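PDB 2O0A: S.cerevisiae chromosome XVI reading frame ORF YPL253c from Saccharomyces cerevisiae, which recruits the minus-end-directed kinesin Kar3 to microtubules and, in the Kar3-Vik1 heterodimer, cross-links antiparallel microtubules. Local coordinates for residues 15-20 against 25-30; 48-53 against 59-64. All blocks are in the same frame, centred on the assembly; numbering follows the deposited sequence.

Contact 1: 15-20 against 25-30; sequences LENSII and TMRCYA
Asn17 and Ile20 meet Arg27 from two directions, one at the edge of its guanidinium and the other over a face. Arg27 NH2 gives Asn17 OD1 a hydrogen bond of 2.9 Å, fairly straight at 162°. The oxygen lies near the guanidinium plane, while the nitrogen stands above the amide's carbonyl plane. Ile20 CG2 sits over the centre of one face, 3.4 Å from Arg27 CZ. Isoleucine suits this place because its branches part: with CG1 beside the backbone N (chi1 -71°), CD1 is carried to the Tyr29 hydroxyl, 3.4 Å from OH, while CG2 is left for the arginine. On the backbone, Thr25 N bonds Ile20 O at 3.2 Å.

Water fills in the polar shell. One molecule donates to Asn17 OD1, accepts from Arg27 NE and also bonds Tyr29 OH; another joins Tyr29 OH to Glu16 OE1. Glu21 forms a salt bridge with Arg27 NH2, which probably offsets the positive charge of this buried side chain. With a methionine here, Asn17 OD1 would probably lose its direct donor and Glu21 its positive mate.

The contact packs helix 4-23 against strand 27-32 and the residues leading into it. Helix 72-89 reaches Asn17 through Val82 and Met86 and Arg27 through Tyr83 and Met86, while strand 265-270 runs parallel beside strand 27-32, with Phe265 stacked on Tyr29.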
# COMPACT_ATOMS: atom_id res chain seq x y z
N LEU A 15 19.41 2.03 -4.74
CA LEU A 15 20.14 2.92 -3.83
C LEU A 15 19.20 3.67 -2.88
O LEU A 15 19.49 3.83 -1.69
CB LEU A 15 21.01 3.92 -4.62
CG LEU A 15 22.29 3.46 -5.32
CD1 LEU A 15 22.91 4.64 -6.08
CD2 LEU A 15 23.30 2.91 -4.33
N GLU A 16 18.04 4.09 -3.39
CA GLU A 16 17.07 4.80 -2.56
C GLU A 16 16.58 3.91 -1.44
O GLU A 16 16.46 4.35 -0.29
CB GLU A 16 15.87 5.21 -3.39
CG GLU A 16 16.15 6.31 -4.37
CD GLU A 16 15.06 6.46 -5.40
OE1 GLU A 16 13.85 6.52 -5.02
OE2 GLU A 16 15.41 6.51 -6.60
N ASN A 17 16.28 2.66 -1.77
CA ASN A 17 15.80 1.72 -0.77
C ASN A 17 16.85 1.46 0.32
O ASN A 17 16.51 1.33 1.50
CB ASN A 17 15.39 0.41 -1.42
CG ASN A 17 14.71 -0.52 -0.45
OD1 ASN A 17 13.59 -0.25 -0.02
ND2 ASN A 17 15.40 -1.59 -0.07
N SER A 18 18.12 1.42 -0.08
CA SER A 18 19.20 1.19 0.87
C SER A 18 19.32 2.37 1.83
O SER A 18 19.51 2.17 3.03
CB SER A 18 20.52 0.96 0.13
OG SER A 18 21.57 0.72 1.05
N ILE A 19 19.18 3.59 1.32
CA ILE A 19 19.26 4.80 2.14
C ILE A 19 18.12 4.80 3.16
O ILE A 19 18.31 5.11 4.32
CB ILE A 19 19.29 6.08 1.28
CG1 ILE A 19 20.57 6.11 0.45
CG2 ILE A 19 19.15 7.35 2.16
CD1 ILE A 19 20.62 7.13 -0.65
N ILE A 20 16.93 4.42 2.70
CA ILE A 20 15.77 4.38 3.56
C ILE A 20 16.01 3.41 4.72
O ILE A 20 15.66 3.68 5.87
CB ILE A 20 14.53 4.00 2.72
CG1 ILE A 20 14.16 5.18 1.80
CG2 ILE A 20 13.34 3.67 3.61
CD1 ILE A 20 13.21 4.78 0.64
N THR A 25 13.86 5.28 8.02
CA THR A 25 12.81 6.18 7.57
C THR A 25 11.51 5.41 7.32
O THR A 25 11.54 4.29 6.82
CB THR A 25 13.21 6.88 6.25
OG1 THR A 25 14.59 7.28 6.30
CG2 THR A 25 12.35 8.10 6.02
N MET A 26 10.39 6.03 7.68
CA MET A 26 9.08 5.46 7.38
C MET A 26 8.72 5.80 5.93
O MET A 26 8.64 6.98 5.56
CB MET A 26 8.01 6.00 8.34
CG MET A 26 6.60 5.53 8.02
SD MET A 26 6.45 3.73 8.06
CE MET A 26 6.57 3.43 9.81
N ARG A 27 8.52 4.76 5.12
CA ARG A 27 8.27 4.94 3.69
C ARG A 27 6.94 5.62 3.43
O ARG A 27 5.89 5.18 3.93
CB ARG A 27 8.31 3.59 2.97
CG ARG A 27 9.69 3.05 2.76
CD ARG A 27 9.64 1.59 2.30
NE ARG A 27 11.00 1.09 2.09
CZ ARG A 27 11.79 0.64 3.05
NH1 ARG A 27 11.38 0.63 4.32
NH2 ARG A 27 13.00 0.20 2.76
N CYS A 28 6.98 6.71 2.66
CA CYS A 28 5.79 7.46 2.28
C CYS A 28 6.00 8.04 0.89
O CYS A 28 6.90 8.86 0.65
CB CYS A 28 5.48 8.55 3.31
SG CYS A 28 3.91 9.39 3.04
N TYR A 29 5.19 7.55 -0.05
CA TYR A 29 5.32 7.89 -1.45
C TYR A 29 4.07 8.58 -1.92
O TYR A 29 2.99 8.20 -1.49
CB TYR A 29 5.51 6.61 -2.25
CG TYR A 29 6.89 6.01 -2.07
CD1 TYR A 29 7.83 6.12 -3.09
CD2 TYR A 29 7.26 5.32 -0.89
CE1 TYR A 29 9.11 5.57 -2.95
CE2 TYR A 29 8.53 4.77 -0.75
CZ TYR A 29 9.43 4.90 -1.77
OH TYR A 29 10.70 4.36 -1.65
N ALA A 30 4.21 9.58 -2.78
CA ALA A 30 3.05 10.24 -3.39
C ALA A 30 2.92 9.79 -4.83
O ALA A 30 3.89 9.85 -5.59
CB ALA A 30 3.20 11.76 -3.32
O HOH W 1 12.18 4.49 -3.99
O HOH W 2 11.28 1.63 -0.69
O HOH W 3 13.21 2.23 6.99

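Contact 2: 48-53 against 59-64; sequences GVITQG and YKFNRV
This is a beta-hairpin contact in the small three-stranded antiparallel sheet 41-44, 49-52 and 58-60, with strand 58-60 running on into strand 63-66 of the main sheet. Ile50 and Tyr59 form a hydrogen-bonded pair: Ile50 N reaches Tyr59 O at 2.8 Å and nearly straight (173°), and Tyr59 N returns a bond to Ile50 O, also 2.8 Å. Val49 and Lys60 are the adjoining non-hydrogen-bonded pair, and Phe61 N adds a bond to Gly48 O at 2.9 Å.

Ile50 CG1 stands anti to the carbonyl carbon (chi1 -55°) with CD1 extended beyond it, which brings CD1 to Phe61 CE2 at 3.7 Å. CG1 itself lies 3.9 Å from Val64 CG2, so the one longer branch touches the ring with its end and the valine methyl with its middle, which suits isoleucine to this face. Val64 CG2 also packs on the bare backbone of Gly48, 3.6 Å from its C. A beta carbon on Gly48 would probably collide with Phe61 O, and the residue's positive phi also favours glycine.

Further along, the Gln52 amide meets the rim of the Tyr59 ring, CD lying 3.5 Å from CE2, with amide and ring planes nearly perpendicular (82°). A water links Gln52 NE2 to Tyr59 OH, while Gln52 OE1 is bonded to Ser55, within the hairpin turn. Leu280 of helix 276-289 touches both side chains.

Gly48 and Val49 both face Asp44 in a G1 beta bulge, and the small sheet, inserted in the sequence between two neighbouring parallel strands of the central sheet, is characteristic of the kinesin motor fold.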
# COMPACT_ATOMS: atom_id res chain seq x y z
N GLY A 48 11.50 14.78 -4.78
CA GLY A 48 10.36 14.22 -4.05
C GLY A 48 9.67 15.25 -3.19
O GLY A 48 9.41 15.03 -2.02
N VAL A 49 9.38 16.40 -3.78
CA VAL A 49 8.79 17.50 -3.02
C VAL A 49 7.50 17.96 -3.69
O VAL A 49 7.44 18.10 -4.89
CB VAL A 49 9.78 18.70 -2.94
CG1 VAL A 49 9.22 19.76 -2.03
CG2 VAL A 49 11.14 18.25 -2.44
N ILE A 50 6.46 18.19 -2.88
CA ILE A 50 5.26 18.90 -3.33
C ILE A 50 5.15 20.15 -2.45
O ILE A 50 5.12 20.05 -1.22
CB ILE A 50 3.98 18.05 -3.21
CG1 ILE A 50 4.14 16.74 -3.96
CG2 ILE A 50 2.75 18.84 -3.72
CD1 ILE A 50 2.99 15.76 -3.74
N THR A 51 5.11 21.30 -3.10
CA THR A 51 5.04 22.58 -2.41
C THR A 51 3.73 23.29 -2.71
O THR A 51 3.35 23.42 -3.87
CB THR A 51 6.20 23.50 -2.85
OG1 THR A 51 7.45 22.87 -2.53
CG2 THR A 51 6.13 24.85 -2.14
N GLN A 52 3.04 23.74 -1.66
CA GLN A 52 1.84 24.56 -1.81
C GLN A 52 2.25 25.97 -2.20
O GLN A 52 2.97 26.63 -1.45
CB GLN A 52 1.01 24.55 -0.52
CG GLN A 52 0.23 23.27 -0.28
CD GLN A 52 -0.43 23.22 1.09
OE1 GLN A 52 0.01 23.89 2.03
NE2 GLN A 52 -1.48 22.42 1.22
N GLY A 53 1.81 26.43 -3.37
CA GLY A 53 2.31 27.67 -3.97
C GLY A 53 2.00 28.97 -3.26
O GLY A 53 2.73 29.96 -3.43
N TYR A 59 6.13 19.80 1.40
CA TYR A 59 5.81 18.41 1.74
C TYR A 59 6.74 17.47 0.99
O TYR A 59 6.72 17.42 -0.23
CB TYR A 59 4.35 18.08 1.42
CG TYR A 59 3.36 18.92 2.19
CD1 TYR A 59 2.99 18.57 3.48
CD2 TYR A 59 2.81 20.08 1.62
CE1 TYR A 59 2.08 19.34 4.19
CE2 TYR A 59 1.90 20.86 2.33
CZ TYR A 59 1.55 20.48 3.61
OH TYR A 59 0.65 21.22 4.33
N LYS A 60 7.56 16.75 1.74
CA LYS A 60 8.52 15.81 1.15
C LYS A 60 8.01 14.37 1.23
O LYS A 60 7.21 14.02 2.11
CB LYS A 60 9.88 15.93 1.84
CG LYS A 60 10.49 17.31 1.72
CD LYS A 60 11.96 17.31 2.10
CE LYS A 60 12.32 18.58 2.83
NZ LYS A 60 13.59 18.43 3.59
N PHE A 61 8.51 13.56 0.30
CA PHE A 61 8.15 12.15 0.21
C PHE A 61 9.41 11.40 -0.19
O PHE A 61 10.35 12.00 -0.74
CB PHE A 61 7.10 11.95 -0.88
CG PHE A 61 5.77 12.56 -0.56
CD1 PHE A 61 4.77 11.80 0.03
CD2 PHE A 61 5.52 13.90 -0.84
CE1 PHE A 61 3.55 12.36 0.35
CE2 PHE A 61 4.29 14.48 -0.52
CZ PHE A 61 3.30 13.71 0.06
N ASN A 62 9.44 10.09 0.04
CA ASN A 62 10.58 9.34 -0.46
C ASN A 62 10.71 9.49 -1.98
O ASN A 62 11.82 9.62 -2.52
CB ASN A 62 10.49 7.87 -0.02
CG ASN A 62 10.54 7.73 1.49
OD1 ASN A 62 9.56 7.37 2.11
ND2 ASN A 62 11.67 8.08 2.09
N ARG A 63 9.57 9.52 -2.66
CA ARG A 63 9.52 9.82 -4.09
C ARG A 63 8.11 10.30 -4.42
O ARG A 63 7.14 9.83 -3.83
CB ARG A 63 9.91 8.59 -4.91
CG ARG A 63 9.89 8.80 -6.42
CD ARG A 63 10.79 7.83 -7.13
NE ARG A 63 12.23 8.08 -6.95
CZ ARG A 63 12.93 9.01 -7.59
NH1 ARG A 63 12.33 9.82 -8.46
NH2 ARG A 63 14.23 9.13 -7.36
N VAL A 64 8.03 11.24 -5.36
CA VAL A 64 6.78 11.72 -5.96
C VAL A 64 6.72 11.14 -7.37
O VAL A 64 7.60 11.36 -8.20
CB VAL A 64 6.70 13.27 -5.97
CG1 VAL A 64 5.49 13.75 -6.78
CG2 VAL A 64 6.63 13.76 -4.54
O HOH W 4 -1.89 21.03 3.72

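Contact 1 closes before contact 2 opens, and their centres lie about 13 Å apart on the same side of the chain's centre. They share the central mixed sheet, where strand 27-32 runs parallel to its neighbour 63-66; the small antiparallel sheet comes between these strands along the chain. Two polar links join the contacts directly: Glu16 of helix 4-23 makes a salt bridge to Arg63, and Asn62 OD1 probably accepts a hydrogen bond from Cys28 N. Helix 4-23, the edge strand 63-66 and the small sheet are thereby joined on one side of the kinesin-like motor homology domain, which in Vik1 lacks a nucleotide-binding site.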